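Side-chain contacts in probable glucarate dehydratase (Mycobacterium smegmatis str. MC2 155, PDB 3VDG), which probably dehydrates D-glucarate to 5-dehydro-4-deoxy-D-glucarate, as a metal-dependent member of the enolase superfamily: residues A59-D64 and E83-A88; T79-R84 and D133-P138; V167-Y172 and I350-M355; D195-Q200 and M226-A231; L328-C333 and A360-L365. One frame throughout, in Å; residues are numbered along the deposited sequence. Where two conformers were deposited one is given.

The five contacts spread over both parts of an enolase-type fold. Interactions 1 and 2 lie in the N-terminal capping region, with centres about 7 Å apart, and share helix 79-92. It packs on strand 55-65 in one and on helix 131-151 in the other. Interactions 3, 4 and 5 belong to the barrel. Interaction 4 is nested in the long loop closed by interaction 3, while 3 and 5 alternate along the chain and touch where V167 meets A360. V60 and I350 bring interactions 1 and 3 together, so the cap rests on the barrel's last helix. Interactions 1 and 4 are about 41 Å apart between centres, on opposite sides of the chain's centre.

Interaction 1 of 5, residues A59-D64 and E83-A88; sequences AVIQLD and ERLQAA
In the N-terminal capping region of the enolase fold, A59 and I61 of strand 55-65 meet L85 of helix 79-92. The strand is the middle one of a three-stranded antiparallel sheet. A59 and I61 are two residues apart and both offer methyl groups to the helix. V60, between them, points to the other side of the sheet.

L85 touches with one branch. Its CD1 lies 4.1 Å from A59 CB and 4.3 Å from I61 CD1, so a single methyl serves both strand residues. L85 CG stands beside its own backbone N (chi1 -68°), and the side chain extends from the helix toward the strand. I61 reaches in differently. It leaves the strand at an angle to the helix, and the bend at chi2 (70°) brings CD1 round to L85.

Apolar neighbours extend the contact: P138 of helix 131-151 packs on I61 CD1, and L82, one turn earlier than L85, packs on A59. The side chain of T75, on strand 70-75, touches L85 and I61. The backbone of A59 is bonded to T75 and that of I61 to G73, which fixes where these side chains start.

The contact is small, with 87 Å² buried in all. Methyl groups meet at van der Waals range, so its attraction is dispersive and hydrophobic and has little directional demand.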
# COMPACT_ATOMS: atom_id res chain seq x y z
N ALA A 59 -0.73 23.76 -12.60
CA ALA A 59 -1.88 24.30 -11.87
C ALA A 59 -1.58 24.12 -10.39
O ALA A 59 -1.18 23.05 -9.94
CB ALA A 59 -3.17 23.58 -12.25
N VAL A 60 -1.71 25.21 -9.64
CA VAL A 60 -1.53 25.19 -8.19
C VAL A 60 -2.89 25.03 -7.53
O VAL A 60 -3.84 25.78 -7.86
CB VAL A 60 -0.87 26.48 -7.71
CG1 VAL A 60 -0.93 26.59 -6.18
CG2 VAL A 60 0.57 26.55 -8.22
N ILE A 61 -3.00 24.05 -6.65
CA ILE A 61 -4.21 23.83 -5.86
C ILE A 61 -3.99 24.37 -4.46
O ILE A 61 -3.01 24.03 -3.80
CB ILE A 61 -4.61 22.33 -5.74
CG1 ILE A 61 -5.32 21.85 -7.01
CG2 ILE A 61 -5.60 22.12 -4.60
CD1 ILE A 61 -4.42 21.75 -8.22
N GLN A 62 -4.89 25.25 -4.03
CA GLN A 62 -4.93 25.69 -2.64
C GLN A 62 -6.23 25.14 -2.10
O GLN A 62 -7.32 25.51 -2.56
CB GLN A 62 -4.88 27.22 -2.54
CG GLN A 62 -3.48 27.80 -2.64
CD GLN A 62 -3.49 29.31 -2.85
OE1 GLN A 62 -4.02 29.80 -3.84
NE2 GLN A 62 -2.90 30.05 -1.92
N LEU A 63 -6.13 24.19 -1.17
CA LEU A 63 -7.31 23.48 -0.70
C LEU A 63 -7.66 24.07 0.66
O LEU A 63 -6.88 23.95 1.60
CB LEU A 63 -7.01 21.98 -0.58
CG LEU A 63 -8.18 21.13 -0.08
CD1 LEU A 63 -9.25 21.08 -1.16
CD2 LEU A 63 -7.76 19.71 0.30
N ASP A 64 -8.82 24.72 0.74
CA ASP A 64 -9.23 25.47 1.93
C ASP A 64 -10.15 24.65 2.84
O ASP A 64 -10.97 23.87 2.35
CB ASP A 64 -9.93 26.75 1.49
CG ASP A 64 -9.01 27.66 0.67
OD1 ASP A 64 -7.84 27.83 1.08
OD2 ASP A 64 -9.44 28.18 -0.37
N GLU A 83 -10.63 21.93 -16.25
CA GLU A 83 -12.07 21.67 -16.12
C GLU A 83 -12.34 20.50 -15.20
O GLU A 83 -13.26 20.54 -14.38
CB GLU A 83 -12.69 21.34 -17.49
CG GLU A 83 -12.61 22.47 -18.49
CD GLU A 83 -13.08 22.06 -19.88
OE1 GLU A 83 -13.45 20.88 -20.08
OE2 GLU A 83 -13.09 22.93 -20.78
N ARG A 84 -11.56 19.43 -15.34
CA ARG A 84 -11.73 18.29 -14.43
C ARG A 84 -11.40 18.66 -12.99
O ARG A 84 -12.08 18.22 -12.06
CB ARG A 84 -10.86 17.10 -14.87
CG ARG A 84 -11.44 16.39 -16.10
CD ARG A 84 -10.39 15.52 -16.78
NE ARG A 84 -10.93 14.86 -17.97
CZ ARG A 84 -10.19 14.25 -18.89
NH1 ARG A 84 -8.87 14.21 -18.78
NH2 ARG A 84 -10.78 13.68 -19.93
N LEU A 85 -10.35 19.46 -12.81
CA LEU A 85 -9.97 19.87 -11.46
C LEU A 85 -11.12 20.68 -10.83
O LEU A 85 -11.39 20.53 -9.65
CB LEU A 85 -8.70 20.70 -11.48
CG LEU A 85 -7.41 19.97 -11.88
CD1 LEU A 85 -6.27 20.97 -12.01
CD2 LEU A 85 -7.09 18.89 -10.86
N GLN A 86 -11.77 21.50 -11.62
CA GLN A 86 -12.90 22.31 -11.11
C GLN A 86 -14.06 21.40 -10.73
O GLN A 86 -14.64 21.59 -9.72
CB GLN A 86 -13.36 23.34 -12.16
CG GLN A 86 -12.39 24.49 -12.34
CD GLN A 86 -12.23 25.31 -11.07
OE1 GLN A 86 -13.20 25.55 -10.35
NE2 GLN A 86 -11.01 25.74 -10.79
N ALA A 87 -14.36 20.40 -11.53
CA ALA A 87 -15.43 19.47 -11.20
C ALA A 87 -15.10 18.66 -9.92
O ALA A 87 -15.98 18.40 -9.09
CB ALA A 87 -15.70 18.54 -12.38
N ALA A 88 -13.84 18.29 -9.75
CA ALA A 88 -13.38 17.56 -8.57
C ALA A 88 -13.52 18.42 -7.34
O ALA A 88 -14.02 17.97 -6.31
CB ALA A 88 -11.91 17.14 -8.74

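Interaction 2 of 5, residues T79-R84 and D133-P138; sequences TVHLER and DRVFSP
V135 of helix 131-151 fits beside H81 and R84 of helix 79-92. Both helices belong to the capping region of the enolase fold, and the short segments cross at -60° with their axes 10.4 Å apart.

V135 CG2 is the central atom. It lies 3.7 Å from R84 CB and 4.0 Å from H81 CE1, and so touches two residues three apart on the facing helix. The side chains of V135 and R84 cross at nearly a right angle. V135 and H81 instead run past each other in opposite senses. The other branch, CG1, rests near the backbone carbonyl of R84.

The H81 ring turns an edge to the backbone carbonyl of R134. CG is anti to the backbone N (chi1 -165°), which carries the ring across to R134. CE1 comes 3.5 Å from R134 O, close to the ring plane, and 4.1 Å from R134 CB. The ring's polar partner lies elsewhere, since NE2 is hydrogen-bonded to T75 OG1.

The two arginines share D118 unevenly. R84 runs extended from CG to NE and forms a salt bridge through NH2 with D118 OD1. R134 bends at chi3 (-73°), and its NH2 makes only a long, weak ion pair with D118 OD2. R134 NE bonds to S130 O. D118 probably eases the closeness of the two positive groups. One face of the R84 guanidinium is covered by V80, whose CG2 sits 3.6 Å above the plane and over its centre.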
# COMPACT_ATOMS: atom_id res chain seq x y z
N THR A 79 -6.06 22.55 -20.72
CA THR A 79 -7.46 22.98 -20.68
C THR A 79 -8.44 21.97 -20.06
O THR A 79 -9.19 22.28 -19.12
CB THR A 79 -7.95 23.33 -22.10
OG1 THR A 79 -7.13 24.39 -22.61
CG2 THR A 79 -9.41 23.77 -22.08
N VAL A 80 -8.46 20.77 -20.60
CA VAL A 80 -9.43 19.76 -20.15
C VAL A 80 -9.14 19.34 -18.69
O VAL A 80 -10.05 19.06 -17.92
CB VAL A 80 -9.43 18.55 -21.10
CG1 VAL A 80 -8.03 17.96 -21.21
CG2 VAL A 80 -10.42 17.49 -20.63
N HIS A 81 -7.86 19.32 -18.31
CA HIS A 81 -7.49 19.00 -16.93
C HIS A 81 -7.99 20.06 -15.97
O HIS A 81 -8.49 19.74 -14.90
CB HIS A 81 -5.97 18.82 -16.80
CG HIS A 81 -5.52 18.15 -15.51
ND1 HIS A 81 -5.94 16.93 -15.15
CD2 HIS A 81 -4.61 18.56 -14.53
CE1 HIS A 81 -5.35 16.58 -13.97
NE2 HIS A 81 -4.54 17.59 -13.60
N LEU A 82 -7.86 21.33 -16.32
CA LEU A 82 -8.39 22.42 -15.48
C LEU A 82 -9.89 22.29 -15.22
O LEU A 82 -10.38 22.55 -14.10
CB LEU A 82 -8.09 23.79 -16.09
CG LEU A 82 -6.62 24.20 -16.15
CD1 LEU A 82 -6.51 25.59 -16.75
CD2 LEU A 82 -5.99 24.18 -14.76
N GLU A 83 -10.63 21.93 -16.25
CA GLU A 83 -12.07 21.67 -16.12
C GLU A 83 -12.34 20.50 -15.20
O GLU A 83 -13.26 20.54 -14.38
CB GLU A 83 -12.69 21.34 -17.49
CG GLU A 83 -12.61 22.47 -18.49
CD GLU A 83 -13.08 22.06 -19.88
OE1 GLU A 83 -13.45 20.88 -20.08
OE2 GLU A 83 -13.09 22.93 -20.78
N ARG A 84 -11.56 19.43 -15.34
CA ARG A 84 -11.73 18.29 -14.43
C ARG A 84 -11.40 18.66 -12.99
O ARG A 84 -12.08 18.22 -12.06
CB ARG A 84 -10.86 17.10 -14.87
CG ARG A 84 -11.44 16.39 -16.10
CD ARG A 84 -10.39 15.52 -16.78
NE ARG A 84 -10.93 14.86 -17.97
CZ ARG A 84 -10.19 14.25 -18.89
NH1 ARG A 84 -8.87 14.21 -18.78
NH2 ARG A 84 -10.78 13.68 -19.93
N ASP A 133 -6.92 9.17 -11.26
CA ASP A 133 -5.70 9.36 -10.46
C ASP A 133 -4.98 10.69 -10.71
O ASP A 133 -4.50 11.31 -9.76
CB ASP A 133 -4.77 8.15 -10.56
CG ASP A 133 -5.27 6.96 -9.70
OD1 ASP A 133 -5.87 7.18 -8.62
OD2 ASP A 133 -5.05 5.80 -10.10
N ARG A 134 -4.92 11.14 -11.96
CA ARG A 134 -4.31 12.44 -12.28
C ARG A 134 -5.10 13.59 -11.65
O ARG A 134 -4.51 14.58 -11.22
CB ARG A 134 -4.22 12.64 -13.80
CG ARG A 134 -3.00 11.97 -14.42
CD ARG A 134 -2.99 12.17 -15.93
NE ARG A 134 -4.00 11.33 -16.56
CZ ARG A 134 -4.22 11.28 -17.87
NH1 ARG A 134 -3.50 12.03 -18.71
NH2 ARG A 134 -5.16 10.47 -18.34
N VAL A 135 -6.42 13.46 -11.60
CA VAL A 135 -7.26 14.53 -11.03
C VAL A 135 -7.24 14.51 -9.50
O VAL A 135 -7.14 15.55 -8.88
CB VAL A 135 -8.70 14.46 -11.57
CG1 VAL A 135 -9.57 15.52 -10.91
CG2 VAL A 135 -8.69 14.62 -13.09
N PHE A 136 -7.27 13.31 -8.92
CA PHE A 136 -7.26 13.12 -7.47
C PHE A 136 -5.93 13.54 -6.87
O PHE A 136 -5.87 14.17 -5.81
CB PHE A 136 -7.55 11.63 -7.18
CG PHE A 136 -7.35 11.20 -5.75
CD1 PHE A 136 -8.02 11.81 -4.69
CD2 PHE A 136 -6.53 10.10 -5.46
CE1 PHE A 136 -7.84 11.38 -3.38
CE2 PHE A 136 -6.35 9.66 -4.16
CZ PHE A 136 -7.01 10.30 -3.11
N SER A 137 -4.84 13.21 -7.57
CA SER A 137 -3.51 13.45 -7.03
C SER A 137 -3.29 14.79 -6.28
O SER A 137 -2.93 14.79 -5.10
CB SER A 137 -2.46 13.29 -8.14
OG SER A 137 -1.18 13.52 -7.61
N PRO A 138 -3.47 15.95 -6.97
CA PRO A 138 -3.18 17.21 -6.27
C PRO A 138 -4.07 17.47 -5.05
O PRO A 138 -3.63 18.12 -4.09
CB PRO A 138 -3.46 18.29 -7.34
CG PRO A 138 -4.42 17.63 -8.29
CD PRO A 138 -3.96 16.18 -8.34

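Interaction 3 of 5, residues V167-Y172 and I350-M355; sequences VPFSAY and ISLAAM
The F169 ring is the flat group here, and L352 and M355 approach one corner of it, at CE1 and CZ. M355 CE sits at the ring edge, near the ring plane, 4.2 Å from CE1. L352 CD1 comes in obliquely. It is 3.8 Å from F169 CZ and 4.1 Å from F169 CE1, so one methyl spans the bond between these two carbons. Other residues complete the ring's surroundings: V356, from the same helix as L352 and M355, and C369 and T371 from a loop.

F169 CG stands beside its own backbone N (chi1 -73°), with the ring directed at the helix. L352 starts at an angle to the strand, and its CD1 branch does the reaching. In M355 the turn at chi3 (74°) swings CE, rather than SD, onto the ring edge.

The segments come from the two ends of the modified TIM barrel, (beta/alpha)7beta, of the enolase superfamily. F169 lies in strand 166-174, the first of the barrel, which is broken by a bulge or short loop. Helix 349-360 follows strand 339-342, late in the barrel, and here packs against its first strand.

Backbone bonds from F169 to G391 and from S170 to C369 link this part of the chain to its neighbours. On the helix, S351 turns to polar partners instead, with OG bonded to H318 NE2 and R58 NH2. M355 also packs on H317, and its side chain is about 12 Å from the bound sodium ion.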
# COMPACT_ATOMS: atom_id res chain seq x y z
N VAL A 167 17.00 13.18 0.14
CA VAL A 167 16.65 12.41 -1.06
C VAL A 167 17.57 12.79 -2.23
O VAL A 167 17.63 13.95 -2.62
CB VAL A 167 15.19 12.70 -1.47
CG1 VAL A 167 14.88 12.00 -2.79
CG2 VAL A 167 14.24 12.21 -0.37
N PRO A 168 18.29 11.81 -2.78
CA PRO A 168 19.20 12.08 -3.90
C PRO A 168 18.46 12.18 -5.23
O PRO A 168 17.51 11.43 -5.47
CB PRO A 168 20.15 10.86 -3.88
CG PRO A 168 19.36 9.78 -3.23
CD PRO A 168 18.47 10.46 -2.22
N PHE A 169 18.88 13.13 -6.06
CA PHE A 169 18.29 13.34 -7.37
C PHE A 169 19.37 13.19 -8.45
O PHE A 169 20.57 13.25 -8.17
CB PHE A 169 17.67 14.72 -7.48
CG PHE A 169 16.39 14.86 -6.70
CD1 PHE A 169 15.16 14.76 -7.34
CD2 PHE A 169 16.42 15.10 -5.33
CE1 PHE A 169 13.96 14.88 -6.63
CE2 PHE A 169 15.24 15.23 -4.62
CZ PHE A 169 14.01 15.11 -5.26
N SER A 170 18.92 12.99 -9.69
CA SER A 170 19.85 12.87 -10.82
C SER A 170 19.94 14.18 -11.60
O SER A 170 19.08 15.05 -11.48
CB SER A 170 19.42 11.75 -11.75
OG SER A 170 18.12 12.01 -12.25
N ALA A 171 21.02 14.31 -12.38
CA ALA A 171 21.18 15.40 -13.34
C ALA A 171 20.42 14.96 -14.60
O ALA A 171 20.75 13.94 -15.20
CB ALA A 171 22.67 15.54 -13.67
N TYR A 172 19.41 15.73 -15.00
CA TYR A 172 18.56 15.36 -16.12
C TYR A 172 19.02 16.14 -17.37
O TYR A 172 18.66 17.29 -17.55
CB TYR A 172 17.09 15.70 -15.79
CG TYR A 172 16.06 14.91 -16.58
CD1 TYR A 172 16.35 14.39 -17.84
CD2 TYR A 172 14.78 14.70 -16.06
CE1 TYR A 172 15.40 13.68 -18.57
CE2 TYR A 172 13.83 13.98 -16.78
CZ TYR A 172 14.14 13.48 -18.03
OH TYR A 172 13.21 12.76 -18.74
N ILE A 350 6.04 22.90 -4.93
CA ILE A 350 5.02 22.09 -4.27
C ILE A 350 5.22 20.62 -4.66
O ILE A 350 5.32 19.73 -3.79
CB ILE A 350 3.60 22.56 -4.66
CG1 ILE A 350 3.37 24.00 -4.17
CG2 ILE A 350 2.56 21.58 -4.11
CD1 ILE A 350 2.15 24.68 -4.77
N SER A 351 5.30 20.36 -5.97
CA SER A 351 5.64 19.01 -6.43
C SER A 351 6.96 18.55 -5.84
O SER A 351 7.10 17.38 -5.45
CB SER A 351 5.72 18.97 -7.97
OG SER A 351 4.42 19.00 -8.55
N LEU A 352 7.94 19.44 -5.78
CA LEU A 352 9.25 18.98 -5.30
C LEU A 352 9.12 18.54 -3.83
O LEU A 352 9.63 17.48 -3.43
CB LEU A 352 10.31 20.08 -5.44
CG LEU A 352 11.71 19.69 -4.94
CD1 LEU A 352 12.26 18.46 -5.67
CD2 LEU A 352 12.67 20.86 -5.10
N ALA A 353 8.42 19.33 -3.02
CA ALA A 353 8.26 18.97 -1.61
C ALA A 353 7.56 17.61 -1.50
O ALA A 353 7.94 16.76 -0.70
CB ALA A 353 7.48 20.04 -0.86
N ALA A 354 6.50 17.42 -2.29
CA ALA A 354 5.75 16.18 -2.20
C ALA A 354 6.62 14.98 -2.61
O ALA A 354 6.57 13.93 -1.97
CB ALA A 354 4.49 16.28 -3.06
N MET A 355 7.41 15.14 -3.67
CA MET A 355 8.33 14.11 -4.15
C MET A 355 9.33 13.78 -3.05
O MET A 355 9.66 12.62 -2.82
CB MET A 355 9.09 14.60 -5.42
CG MET A 355 8.23 14.83 -6.68
SD MET A 355 9.01 15.91 -7.92
CE MET A 355 10.24 14.77 -8.58

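Interaction 4 of 5, residues D195-Q200 and M226-A231; sequences DGIVAQ and MAAVEA
V198 meets A231 through one of its two methyl branches. Its CB bond is directed across the line to the other helix rather than straight at it. From CB the side chain forks. CG1 is anti to the backbone N (chi1 166°) and lies farther from A231. CG2 takes the place beside the backbone N and faces the helix opposite. It comes 3.6 Å from A231 CB and 3.8 Å from A231 C, so it sits against both the methyl and the main chain of that residue. V198 also packs on A235, one turn further along the same helix as A231.

Helices 194-208 and 222-235 are successive outer helices of the enolase-type barrel. They follow strands 166-174 and 213-216, which are parallel neighbours in the sheet. Strand 166-174, helix 194-208 and strand 213-216 make one beta-alpha-beta unit. The alanines A228 and A231 allow a close approach: the CA atoms of I197 and A228 are 6.6 Å apart, and those of V198 and A231 6.8 Å.

I197 makes the deeper part of the contact. Its CB points toward helix 222-235, and its CG2 lies 4.3 Å from A228 CB. The rest of the side chain turns off at chi2 (-59°), leading CD1 away from the facing segment. I197 also touches L173 and L215 on the strands beneath, and Y175. A228 touches L215 and Y175 too. Q200, on the same helix as I197, is bonded through NE2 to F174 O, which ties the helix to strand 166-174.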
# COMPACT_ATOMS: atom_id res chain seq x y z
N ASP A 195 30.29 16.37 -26.72
CA ASP A 195 30.96 17.46 -26.01
C ASP A 195 29.96 18.40 -25.37
O ASP A 195 30.16 18.86 -24.24
CB ASP A 195 31.83 18.30 -26.96
CG ASP A 195 33.15 17.62 -27.34
OD1 ASP A 195 33.59 16.69 -26.64
OD2 ASP A 195 33.75 18.04 -28.36
N GLY A 196 28.92 18.75 -26.11
CA GLY A 196 27.89 19.65 -25.59
C GLY A 196 27.15 19.04 -24.39
O GLY A 196 26.84 19.73 -23.43
N ILE A 197 26.87 17.75 -24.45
CA ILE A 197 26.21 17.05 -23.35
C ILE A 197 27.12 16.96 -22.11
O ILE A 197 26.69 17.18 -20.98
CB ILE A 197 25.78 15.63 -23.81
CG1 ILE A 197 24.58 15.71 -24.76
CG2 ILE A 197 25.47 14.73 -22.62
CD1 ILE A 197 23.34 16.39 -24.17
N VAL A 198 28.40 16.67 -22.33
CA VAL A 198 29.35 16.64 -21.22
C VAL A 198 29.49 18.02 -20.59
O VAL A 198 29.55 18.15 -19.37
CB VAL A 198 30.74 16.10 -21.67
CG1 VAL A 198 31.79 16.40 -20.60
CG2 VAL A 198 30.69 14.61 -21.96
N ALA A 199 29.50 19.08 -21.40
CA ALA A 199 29.61 20.43 -20.87
C ALA A 199 28.39 20.79 -20.02
O ALA A 199 28.49 21.46 -19.00
CB ALA A 199 29.78 21.44 -22.00
N GLN A 200 27.23 20.36 -20.48
CA GLN A 200 25.99 20.63 -19.78
C GLN A 200 26.02 19.92 -18.43
O GLN A 200 25.66 20.51 -17.41
CB GLN A 200 24.82 20.16 -20.63
CG GLN A 200 23.46 20.40 -20.01
CD GLN A 200 22.35 19.81 -20.87
OE1 GLN A 200 21.73 18.83 -20.49
NE2 GLN A 200 22.12 20.39 -22.05
N MET A 226 24.88 6.83 -27.79
CA MET A 226 25.83 5.97 -27.08
C MET A 226 27.17 6.69 -26.89
O MET A 226 27.81 6.57 -25.86
CB MET A 226 26.04 4.65 -27.84
CG MET A 226 24.78 3.80 -27.93
SD MET A 226 24.90 2.41 -29.09
CE MET A 226 25.95 1.28 -28.20
N ALA A 227 27.58 7.45 -27.90
CA ALA A 227 28.79 8.22 -27.80
C ALA A 227 28.70 9.27 -26.70
O ALA A 227 29.66 9.48 -25.98
CB ALA A 227 29.15 8.86 -29.13
N ALA A 228 27.54 9.92 -26.55
CA ALA A 228 27.39 10.87 -25.46
C ALA A 228 27.44 10.13 -24.13
O ALA A 228 28.05 10.59 -23.17
CB ALA A 228 26.09 11.67 -25.58
N VAL A 229 26.79 8.96 -24.08
CA VAL A 229 26.81 8.19 -22.84
C VAL A 229 28.26 7.84 -22.45
O VAL A 229 28.67 8.04 -21.29
CB VAL A 229 25.90 6.95 -22.90
CG1 VAL A 229 26.14 6.08 -21.68
CG2 VAL A 229 24.43 7.40 -22.93
N GLU A 230 29.04 7.33 -23.40
CA GLU A 230 30.43 6.97 -23.12
C GLU A 230 31.29 8.17 -22.73
O GLU A 230 32.18 8.04 -21.89
CB GLU A 230 31.07 6.22 -24.29
CG GLU A 230 30.10 5.30 -25.01
CD GLU A 230 30.60 3.88 -25.08
OE1 GLU A 230 31.17 3.40 -24.08
OE2 GLU A 230 30.39 3.24 -26.13
N ALA A 231 31.03 9.32 -23.32
CA ALA A 231 31.74 10.54 -22.94
C ALA A 231 31.40 10.93 -21.51
O ALA A 231 32.27 11.40 -20.75
CB ALA A 231 31.43 11.69 -23.89

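Interaction 5 of 5, residues L328-C333 and A360-L365; sequences LLAGIC and AATPNL
A330 is the first residue of 328-333 to meet segment 360-365, which leaves the end of helix 349-360, and it does so with both its methyl and its carbonyl. A330 CB lies 3.6 Å from T362 CG2 and 3.8 Å from N364 OD1. A330 O accepts a hydrogen bond from N364 ND2, at 3.0 Å with an N-H...O angle of 153°. The donor sits above the carbonyl plane, 36° out of it. The amide of N364 thus lies along A330, its OD1 near the methyl and its ND2 on the carbonyl oxygen.

N364 CG is placed between the backbone N and the carbonyl carbon (chi1 58°), which directs the amide at the helix. C333, one turn on, adds a looser touch, its CB 4.4 Å from N364 ND2.

The loop residues are held in a type I turn from T362 to L365, with L365 N bonded to T362 O. T362 OG1 is bonded to L358 O in the preceding helix, while its CG2 faces A330. R164 binds the carbonyls of T362 and P363.

Helix 323-336 is an outer helix of the barrel, following strand 312-315 and preceding strand 339-342. L328 packs on L328 of the second subunit. L329 touches L301 of helix 301-307. A330 packs on L340, as does T362. I332 touches L301 and also I332 of the second subunit, and C333 packs on V313. This helix therefore sits between the barrel and the dimer partner.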
# COMPACT_ATOMS: atom_id res chain seq x y z
N LEU A 328 1.68 2.60 -2.19
CA LEU A 328 1.12 1.31 -2.58
C LEU A 328 1.91 0.75 -3.76
O LEU A 328 2.34 -0.39 -3.75
CB LEU A 328 -0.36 1.43 -2.94
CG LEU A 328 -0.94 0.21 -3.68
CD1 LEU A 328 -0.85 -1.07 -2.85
CD2 LEU A 328 -2.38 0.48 -4.10
N LEU A 329 2.15 1.58 -4.78
CA LEU A 329 2.98 1.14 -5.92
C LEU A 329 4.32 0.61 -5.42
O LEU A 329 4.80 -0.43 -5.90
CB LEU A 329 3.22 2.31 -6.90
CG LEU A 329 4.24 1.99 -8.00
CD1 LEU A 329 3.72 0.87 -8.91
CD2 LEU A 329 4.52 3.24 -8.81
N ALA A 330 4.92 1.31 -4.45
CA ALA A 330 6.24 0.90 -3.96
C ALA A 330 6.18 -0.49 -3.35
O ALA A 330 7.08 -1.29 -3.57
CB ALA A 330 6.79 1.92 -2.94
N GLY A 331 5.13 -0.76 -2.57
CA GLY A 331 4.96 -2.06 -1.93
C GLY A 331 4.68 -3.16 -2.95
O GLY A 331 5.14 -4.28 -2.80
N ILE A 332 3.95 -2.84 -4.00
CA ILE A 332 3.72 -3.83 -5.06
C ILE A 332 5.05 -4.17 -5.75
O ILE A 332 5.35 -5.33 -5.99
CB ILE A 332 2.71 -3.33 -6.11
CG1 ILE A 332 1.31 -3.22 -5.50
CG2 ILE A 332 2.68 -4.28 -7.30
CD1 ILE A 332 0.35 -2.38 -6.34
N CYS A 333 5.83 -3.15 -6.08
CA CYS A 333 7.15 -3.37 -6.69
C CYS A 333 8.04 -4.24 -5.81
O CYS A 333 8.66 -5.20 -6.28
CB CYS A 333 7.86 -2.04 -6.99
SG CYS A 333 7.07 -1.18 -8.38
N ALA A 360 11.50 10.09 0.81
CA ALA A 360 12.11 9.93 2.13
C ALA A 360 11.49 8.75 2.90
O ALA A 360 12.20 8.06 3.64
CB ALA A 360 11.99 11.22 2.93
N ALA A 361 10.18 8.54 2.71
CA ALA A 361 9.41 7.52 3.45
C ALA A 361 9.33 6.16 2.76
O ALA A 361 8.64 5.26 3.22
CB ALA A 361 8.00 8.04 3.71
N THR A 362 10.01 6.01 1.63
CA THR A 362 9.89 4.77 0.86
C THR A 362 11.18 3.95 0.98
O THR A 362 12.19 4.30 0.40
CB THR A 362 9.61 5.10 -0.62
OG1 THR A 362 8.40 5.86 -0.69
CG2 THR A 362 9.43 3.81 -1.44
N PRO A 363 11.12 2.85 1.74
CA PRO A 363 12.36 2.09 1.98
C PRO A 363 13.04 1.65 0.68
O PRO A 363 14.26 1.75 0.56
CB PRO A 363 11.88 0.87 2.81
CG PRO A 363 10.56 1.28 3.36
CD PRO A 363 9.95 2.26 2.40
N ASN A 364 12.26 1.18 -0.29
CA ASN A 364 12.86 0.60 -1.52
C ASN A 364 13.06 1.60 -2.67
O ASN A 364 13.34 1.20 -3.80
CB ASN A 364 12.07 -0.64 -2.01
CG ASN A 364 10.60 -0.32 -2.30
OD1 ASN A 364 9.98 0.46 -1.58
ND2 ASN A 364 10.03 -0.94 -3.34
N LEU A 365 12.91 2.90 -2.40
CA LEU A 365 13.22 3.90 -3.44
C LEU A 365 14.66 4.32 -3.23
O LEU A 365 14.92 5.29 -2.53
CB LEU A 365 12.30 5.12 -3.38
CG LEU A 365 12.13 5.79 -4.76
CD1 LEU A 365 11.06 6.87 -4.76
CD2 LEU A 365 13.45 6.35 -5.28